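PDB 1T5O: translation initiation factor eIF2B, subunit delta from Archaeoglobus fulgidus, which probably catalyses the isomerisation of methylthioribose-1-phosphate to methylthioribulose-1-phosphate in methionine biosynthesis. Local coordinates for residues V175-R189 with G206-G218. Sequence-based numbering, arbitrary orientation.
Sequences VEQGKEIRVIACETR and GIDVTLITDSMVG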
# COMPACT_ATOMS: atom_id res chain seq x y z
N VAL A 175 -16.42 -20.67 -10.74
CA VAL A 175 -17.58 -19.92 -11.22
C VAL A 175 -18.26 -20.74 -12.33
O VAL A 175 -19.48 -20.82 -12.37
CB VAL A 175 -17.14 -18.52 -11.74
CG1 VAL A 175 -18.27 -17.83 -12.53
CG2 VAL A 175 -16.75 -17.64 -10.55
N GLU A 176 -17.46 -21.35 -13.19
CA GLU A 176 -17.96 -22.18 -14.27
C GLU A 176 -18.80 -23.35 -13.72
O GLU A 176 -19.76 -23.78 -14.36
CB GLU A 176 -16.79 -22.70 -15.10
CG GLU A 176 -17.17 -23.53 -16.30
CD GLU A 176 -16.01 -23.71 -17.26
OE1 GLU A 176 -14.92 -24.13 -16.82
OE2 GLU A 176 -16.19 -23.44 -18.46
N GLN A 177 -18.44 -23.85 -12.55
CA GLN A 177 -19.19 -24.94 -11.93
C GLN A 177 -20.51 -24.45 -11.32
O GLN A 177 -21.26 -25.24 -10.76
CB GLN A 177 -18.38 -25.61 -10.82
CG GLN A 177 -17.11 -26.27 -11.26
CD GLN A 177 -16.32 -26.80 -10.08
OE1 GLN A 177 -15.95 -26.05 -9.16
NE2 GLN A 177 -16.05 -28.10 -10.10
N GLY A 178 -20.76 -23.15 -11.39
CA GLY A 178 -21.99 -22.61 -10.84
C GLY A 178 -21.87 -22.20 -9.38
O GLY A 178 -22.87 -21.91 -8.72
N LYS A 179 -20.64 -22.19 -8.86
CA LYS A 179 -20.42 -21.78 -7.47
C LYS A 179 -20.37 -20.27 -7.48
O LYS A 179 -19.75 -19.69 -8.35
CB LYS A 179 -19.08 -22.31 -6.94
CG LYS A 179 -19.05 -23.81 -6.74
CD LYS A 179 -17.63 -24.36 -6.53
CE LYS A 179 -17.69 -25.83 -6.15
NZ LYS A 179 -16.32 -26.44 -6.04
N GLU A 180 -21.04 -19.63 -6.54
CA GLU A 180 -21.00 -18.18 -6.49
C GLU A 180 -19.70 -17.85 -5.75
O GLU A 180 -19.50 -18.28 -4.61
CB GLU A 180 -22.23 -17.64 -5.75
CG GLU A 180 -21.99 -17.00 -4.38
CD GLU A 180 -21.91 -15.48 -4.42
OE1 GLU A 180 -22.76 -14.85 -5.07
OE2 GLU A 180 -20.99 -14.92 -3.79
N ILE A 181 -18.80 -17.16 -6.42
CA ILE A 181 -17.52 -16.77 -5.83
C ILE A 181 -17.35 -15.26 -6.01
O ILE A 181 -17.63 -14.72 -7.08
CB ILE A 181 -16.30 -17.50 -6.52
CG1 ILE A 181 -16.45 -19.03 -6.44
CG2 ILE A 181 -14.97 -17.08 -5.84
CD1 ILE A 181 -16.44 -19.57 -5.04
N ARG A 182 -16.89 -14.58 -4.97
CA ARG A 182 -16.63 -13.15 -5.03
C ARG A 182 -15.14 -12.96 -4.69
O ARG A 182 -14.55 -13.75 -3.96
CB ARG A 182 -17.47 -12.39 -4.01
CG ARG A 182 -18.97 -12.42 -4.28
CD ARG A 182 -19.67 -11.51 -3.29
NE ARG A 182 -20.49 -12.24 -2.33
CZ ARG A 182 -20.07 -13.29 -1.62
NH1 ARG A 182 -18.84 -13.76 -1.77
NH2 ARG A 182 -20.90 -13.87 -0.76
N VAL A 183 -14.54 -11.91 -5.22
CA VAL A 183 -13.11 -11.69 -4.98
C VAL A 183 -12.82 -10.37 -4.31
O VAL A 183 -13.48 -9.36 -4.58
CB VAL A 183 -12.34 -11.73 -6.33
CG1 VAL A 183 -10.86 -11.33 -6.14
CG2 VAL A 183 -12.46 -13.13 -6.95
N ILE A 184 -11.85 -10.37 -3.39
CA ILE A 184 -11.41 -9.13 -2.80
C ILE A 184 -9.99 -9.01 -3.33
O ILE A 184 -9.16 -9.87 -3.10
CB ILE A 184 -11.43 -9.17 -1.28
CG1 ILE A 184 -12.89 -9.16 -0.80
CG2 ILE A 184 -10.64 -7.94 -0.72
CD1 ILE A 184 -13.03 -9.30 0.71
N ALA A 185 -9.70 -7.92 -4.04
CA ALA A 185 -8.38 -7.73 -4.64
C ALA A 185 -7.57 -6.60 -4.01
O ALA A 185 -8.06 -5.47 -3.89
CB ALA A 185 -8.53 -7.45 -6.14
N CYS A 186 -6.34 -6.91 -3.61
CA CYS A 186 -5.44 -5.88 -3.05
C CYS A 186 -4.88 -5.07 -4.20
O CYS A 186 -4.45 -5.65 -5.20
CB CYS A 186 -4.31 -6.56 -2.28
SG CYS A 186 -4.95 -7.31 -0.80
N GLU A 187 -4.85 -3.74 -4.05
CA GLU A 187 -4.38 -2.88 -5.14
C GLU A 187 -2.99 -3.26 -5.61
O GLU A 187 -2.68 -3.11 -6.78
CB GLU A 187 -4.46 -1.39 -4.76
CG GLU A 187 -3.34 -0.91 -3.86
CD GLU A 187 -3.41 0.60 -3.58
OE1 GLU A 187 -3.85 1.37 -4.47
OE2 GLU A 187 -2.99 1.01 -2.47
N THR A 188 -2.18 -3.77 -4.68
CA THR A 188 -0.81 -4.22 -4.95
C THR A 188 0.18 -3.11 -5.33
O THR A 188 0.56 -2.95 -6.49
CB THR A 188 -0.80 -5.34 -6.07
OG1 THR A 188 -1.77 -6.34 -5.74
CG2 THR A 188 0.60 -6.00 -6.16
N ARG A 189 0.61 -2.34 -4.33
CA ARG A 189 1.59 -1.28 -4.56
C ARG A 189 2.97 -1.90 -4.88
O ARG A 189 3.19 -3.05 -4.58
CB ARG A 189 1.66 -0.39 -3.32
CG ARG A 189 0.38 0.44 -3.13
CD ARG A 189 0.32 1.51 -4.17
NE ARG A 189 1.38 2.49 -3.94
CZ ARG A 189 1.81 3.36 -4.85
NH1 ARG A 189 1.27 3.38 -6.07
NH2 ARG A 189 2.77 4.21 -4.54
N GLY A 206 -17.44 -10.57 -15.53
CA GLY A 206 -18.61 -10.67 -14.67
C GLY A 206 -18.39 -11.33 -13.32
O GLY A 206 -19.32 -11.90 -12.75
N ILE A 207 -17.17 -11.29 -12.81
CA ILE A 207 -16.90 -11.87 -11.50
C ILE A 207 -16.86 -10.74 -10.47
O ILE A 207 -16.15 -9.76 -10.68
CB ILE A 207 -15.57 -12.65 -11.53
CG1 ILE A 207 -15.72 -13.78 -12.57
CG2 ILE A 207 -15.24 -13.17 -10.15
CD1 ILE A 207 -14.55 -14.74 -12.67
N ASP A 208 -17.64 -10.86 -9.40
CA ASP A 208 -17.69 -9.81 -8.36
C ASP A 208 -16.30 -9.59 -7.76
O ASP A 208 -15.59 -10.55 -7.43
CB ASP A 208 -18.64 -10.19 -7.22
CG ASP A 208 -20.09 -10.17 -7.64
OD1 ASP A 208 -20.95 -10.61 -6.84
OD2 ASP A 208 -20.39 -9.72 -8.77
N VAL A 209 -15.91 -8.33 -7.66
CA VAL A 209 -14.62 -7.96 -7.08
C VAL A 209 -14.73 -6.63 -6.33
O VAL A 209 -15.40 -5.68 -6.78
CB VAL A 209 -13.50 -7.85 -8.18
CG1 VAL A 209 -13.83 -6.70 -9.16
CG2 VAL A 209 -12.10 -7.59 -7.50
N THR A 210 -14.09 -6.59 -5.16
CA THR A 210 -14.03 -5.39 -4.34
C THR A 210 -12.53 -5.08 -4.17
O THR A 210 -11.73 -5.96 -3.85
CB THR A 210 -14.70 -5.63 -2.96
OG1 THR A 210 -16.04 -6.05 -3.18
CG2 THR A 210 -14.73 -4.34 -2.13
N LEU A 211 -12.19 -3.82 -4.39
CA LEU A 211 -10.82 -3.29 -4.34
C LEU A 211 -10.52 -2.71 -2.98
O LEU A 211 -11.31 -1.94 -2.43
CB LEU A 211 -10.70 -2.15 -5.36
CG LEU A 211 -9.42 -1.79 -6.15
CD1 LEU A 211 -9.41 -0.32 -6.39
CD2 LEU A 211 -8.17 -2.24 -5.46
N ILE A 212 -9.36 -3.08 -2.42
CA ILE A 212 -8.93 -2.58 -1.11
C ILE A 212 -7.47 -2.29 -1.21
O ILE A 212 -6.82 -2.72 -2.16
CB ILE A 212 -9.08 -3.63 0.03
CG1 ILE A 212 -8.25 -4.90 -0.26
CG2 ILE A 212 -10.51 -3.99 0.22
CD1 ILE A 212 -8.19 -5.87 0.95
N THR A 213 -6.94 -1.55 -0.24
CA THR A 213 -5.52 -1.27 -0.21
C THR A 213 -4.86 -2.57 0.32
O THR A 213 -5.54 -3.43 0.91
CB THR A 213 -5.27 -0.06 0.73
OG1 THR A 213 -3.96 0.43 0.53
CG2 THR A 213 -5.41 -0.47 2.14
N ASP A 214 -3.56 -2.73 0.12
CA ASP A 214 -2.86 -3.93 0.63
C ASP A 214 -2.91 -4.02 2.15
O ASP A 214 -3.07 -5.10 2.73
CB ASP A 214 -1.38 -3.93 0.18
CG ASP A 214 -1.24 -3.72 -1.31
OD1 ASP A 214 -2.07 -4.27 -2.04
OD2 ASP A 214 -0.30 -3.02 -1.74
N SER A 215 -2.80 -2.86 2.78
CA SER A 215 -2.82 -2.76 4.23
C SER A 215 -4.17 -3.16 4.83
O SER A 215 -4.25 -3.47 6.03
CB SER A 215 -2.50 -1.32 4.66
OG SER A 215 -3.64 -0.49 4.38
N MET A 216 -5.23 -3.16 4.02
CA MET A 216 -6.56 -3.52 4.52
C MET A 216 -6.73 -5.02 4.67
O MET A 216 -7.79 -5.48 5.09
CB MET A 216 -7.67 -2.98 3.60
CG MET A 216 -7.98 -1.51 3.82
SD MET A 216 -8.83 -0.77 2.40
CE MET A 216 -8.57 0.96 2.70
N VAL A 217 -5.71 -5.79 4.33
CA VAL A 217 -5.81 -7.23 4.48
C VAL A 217 -6.11 -7.56 5.96
O VAL A 217 -6.80 -8.52 6.25
CB VAL A 217 -4.50 -7.95 4.06
CG1 VAL A 217 -4.65 -9.47 4.22
CG2 VAL A 217 -4.20 -7.63 2.59
N GLY A 218 -5.56 -6.77 6.88
CA GLY A 218 -5.82 -7.03 8.29
C GLY A 218 -7.27 -6.86 8.71
O GLY A 218 -7.87 -7.77 9.29
O HOH W 1 -19.14 -13.41 -8.70
O HOH W 2 -16.17 -8.73 -3.74
O HOH W 3 -1.76 -0.63 -1.09
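The carboxylate of D214 grips two successive backbone amides in the turn just after strand 182-186. T188 N meets D214 OD1 at 2.7 Å and R189 N meets D214 OD2 at 2.8 Å, the second bond nearly straight (172° at the hydrogen). Each oxygen uses its syn lone pair, so the pair of bonds fixes the rotation of the carboxylate. A chi1 of -51° sets D214 CG beside its own backbone N, which turns the carboxylate to the amides of T188 and R189. A water bridges D214 N to E187 OE2. E187 and R189 form reciprocal salt bridges with R189 and E187 of the second subunit, which places this turn at the dimer interface. T188 OG1 bonds back to C186 O and also takes the amide of C154, a residue predicted to stabilise the transition state; the T188 side chain also lies near Q193 and K244, both predicted to bind substrate. Ahead of the turn in the chain, five backbone hydrogen bonds join the two parallel strands, from V183 N to D208 O through to E187 N and I212 O (2.9 Å). Strands 182-186 and 208-212, linked by helix 193-204, make a beta-alpha-beta crossover of the Rossmann-like domain; their axes stand 24° apart. T210 and L211 carry the sheet on into a strand of the second subunit. On the face of V183 and A185, covered by helix 193-204, A185 CB lies 3.8 Å from V209 CG2, while L211 CD2 reaches over A185 O to E187 CA. The opposite face brings I184 CG2 within 3.6 Å of I212 CD1, and C186 SG packs on that same methyl at 4.0 Å. At the far end, I207 CD1 meets V175 CG2 of helix 167-176 at 4.2 Å, and a water links I181 O to D208 N.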